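Local coordinates for protein hemolysin BL lytic component L1 (Bacillus cereus, PDB 7NMQ) that serves as lytic component L1 of haemolysin BL, an alpha-helical pore-forming toxin, and probably takes part in membrane lysis together with its partner components, at residues Gly6-Lys11 with Gly315-Asp320. Residues are numbered along the deposited sequence; the frame is centred on the assembly and turned at random.
Sequences GPEGLK and GANYTD
Glu-8 and Asn-317 approach each other from opposite directions between the N-terminal segment and helix 275-325, OE1 toward ND2. Carboxylate OE1 of Glu-8 lies 2.5 Å from amide ND2 of Asn-317, an unusually short separation that leaves the exact geometry doubtful. The other carboxylate oxygen, OE2 of Glu-8, stays 3.6 Å from ND2 of Asn-317, so the approach is lopsided, and the carboxylate and amide planes are turned 44° against each other. A bend in the glutamate chain at chi2 (-100°) brings its carboxylate to this position, while the same side chain also touches Gln-310 and Thr-313 one to two turns earlier on the helix.

Glu-8 projects from a type II' beta turn spanning Pro-7 to Leu-10, closed by a hydrogen bond of 3.0 Å from Leu-10 N to Pro-7 O. The turn leads directly into helix 10-33, with Gly-9 at the N-cap and its backbone N hydrogen-bonded to OE1 of Gln-310. Nearby, the Tyr-318 hydroxyl is hydrogen-bonded to Leu-5 O, and its side chain packs against helix 107-154. Within helix 275-325, OG1 of Thr-319 donates a hydrogen bond to O of Gly-315 (2.7 Å) from above its carbonyl plane, and the backbone N of Thr-319 reaches the same oxygen from the opposite face.

The hydrogen bonds of Tyr-318 OH and Gly-9 N join the loop and turn that lead into helix 10-33 to helix 275-325, within the elongated bundle of this ClyA-like toxin component. With an uncharged amide facing the carboxylate, Glu-8 would probably remain ionised at this partly solvent-accessible surface.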
loop_
_atom_site.group_PDB
_atom_site.type_symbol
_atom_site.label_atom_id
_atom_site.label_comp_id
_atom_site.label_asym_id
_atom_site.label_seq_id
_atom_site.Cartn_x
_atom_site.Cartn_y
_atom_site.Cartn_z
ATOM N N GLY A 6 -0.415 -23.681 9.877
ATOM C CA GLY A 6 0.188 -22.365 10.054
ATOM C C GLY A 6 -0.325 -21.353 9.045
ATOM O O GLY A 6 -1.199 -21.625 8.225
ATOM N N PRO A 7 0.191 -20.124 9.168
ATOM C CA PRO A 7 -0.287 -18.999 8.346
ATOM C C PRO A 7 0.098 -19.041 6.857
ATOM O O PRO A 7 -0.198 -18.117 6.129
ATOM C CB PRO A 7 0.223 -17.825 9.191
ATOM C CG PRO A 7 1.428 -18.305 9.872
ATOM C CD PRO A 7 1.095 -19.720 10.245
ATOM N N GLU A 8 0.734 -20.096 6.373
ATOM C CA GLU A 8 0.999 -20.281 4.930
ATOM C C GLU A 8 1.765 -19.027 4.447
ATOM O O GLU A 8 2.724 -18.628 5.123
ATOM C CB GLU A 8 -0.326 -20.563 4.210
ATOM C CG GLU A 8 -1.155 -21.626 4.878
ATOM C CD GLU A 8 -1.106 -23.007 4.278
ATOM O OE1 GLU A 8 -2.194 -23.569 4.178
ATOM O OE2 GLU A 8 -0.000 -23.512 3.931
ATOM N N GLY A 9 1.408 -18.430 3.310
ATOM C CA GLY A 9 2.097 -17.261 2.741
ATOM C C GLY A 9 1.586 -15.944 3.295
ATOM O O GLY A 9 1.841 -14.914 2.628
ATOM N N LEU A 10 0.915 -15.916 4.454
ATOM C CA LEU A 10 0.405 -14.609 4.942
ATOM C C LEU A 10 1.540 -13.621 5.198
ATOM O O LEU A 10 1.293 -12.399 4.974
ATOM C CB LEU A 10 -0.484 -14.762 6.158
ATOM C CG LEU A 10 -1.836 -15.383 5.872
ATOM C CD1 LEU A 10 -2.542 -15.670 7.194
ATOM C CD2 LEU A 10 -2.691 -14.490 4.990
ATOM N N LYS A 11 2.706 -14.042 5.614
ATOM C CA LYS A 11 3.785 -13.104 5.985
ATOM C C LYS A 11 4.173 -12.254 4.767
ATOM O O LYS A 11 4.213 -11.026 4.874
ATOM C CB LYS A 11 4.967 -13.878 6.546
ATOM C CG LYS A 11 5.799 -13.136 7.561
ATOM C CD LYS A 11 6.766 -14.038 8.310
ATOM C CE LYS A 11 7.611 -13.249 9.291
ATOM N NZ LYS A 11 8.761 -14.040 9.777
ATOM N N GLY A 315 -7.962 -23.157 4.956
ATOM C CA GLY A 315 -9.258 -23.817 5.202
ATOM C C GLY A 315 -9.220 -25.234 4.659
ATOM O O GLY A 315 -9.688 -26.144 5.353
ATOM N N ALA A 316 -8.646 -25.454 3.483
ATOM C CA ALA A 316 -8.510 -26.823 2.916
ATOM C C ALA A 316 -7.624 -27.706 3.793
ATOM O O ALA A 316 -7.961 -28.870 4.020
ATOM C CB ALA A 316 -7.959 -26.783 1.529
ATOM N N ASN A 317 -6.542 -27.166 4.303
ATOM C CA ASN A 317 -5.595 -27.929 5.142
ATOM C C ASN A 317 -6.285 -28.326 6.458
ATOM O O ASN A 317 -6.184 -29.469 6.906
ATOM C CB ASN A 317 -4.333 -27.113 5.385
ATOM C CG ASN A 317 -3.453 -26.994 4.162
ATOM O OD1 ASN A 317 -3.500 -27.826 3.268
ATOM N ND2 ASN A 317 -2.589 -26.005 4.135
ATOM N N TYR A 318 -7.005 -27.413 7.097
ATOM C CA TYR A 318 -7.714 -27.736 8.353
ATOM C C TYR A 318 -8.855 -28.695 8.064
ATOM O O TYR A 318 -9.146 -29.547 8.920
ATOM C CB TYR A 318 -8.275 -26.462 8.993
ATOM C CG TYR A 318 -7.307 -25.647 9.812
ATOM C CD1 TYR A 318 -6.222 -25.002 9.241
ATOM C CD2 TYR A 318 -7.475 -25.534 11.168
ATOM C CE1 TYR A 318 -5.339 -24.224 9.986
ATOM C CE2 TYR A 318 -6.575 -24.822 11.939
ATOM C CZ TYR A 318 -5.519 -24.143 11.348
ATOM O OH TYR A 318 -4.648 -23.461 12.162
ATOM N N THR A 319 -9.550 -28.555 6.939
ATOM C CA THR A 319 -10.682 -29.460 6.609
ATOM C C THR A 319 -10.158 -30.871 6.348
ATOM O O THR A 319 -10.815 -31.793 6.758
ATOM C CB THR A 319 -11.459 -28.916 5.420
ATOM O OG1 THR A 319 -11.947 -27.606 5.755
ATOM C CG2 THR A 319 -12.630 -29.794 5.063
ATOM N N ASP A 320 -8.969 -31.012 5.801
ATOM C CA ASP A 320 -8.319 -32.332 5.637
ATOM C C ASP A 320 -8.119 -32.969 7.026
ATOM O O ASP A 320 -8.459 -34.151 7.211
ATOM C CB ASP A 320 -6.994 -32.205 4.904
ATOM C CG ASP A 320 -6.397 -33.532 4.542
ATOM O OD1 ASP A 320 -7.087 -34.326 3.867
ATOM O OD2 ASP A 320 -5.278 -33.774 5.006
#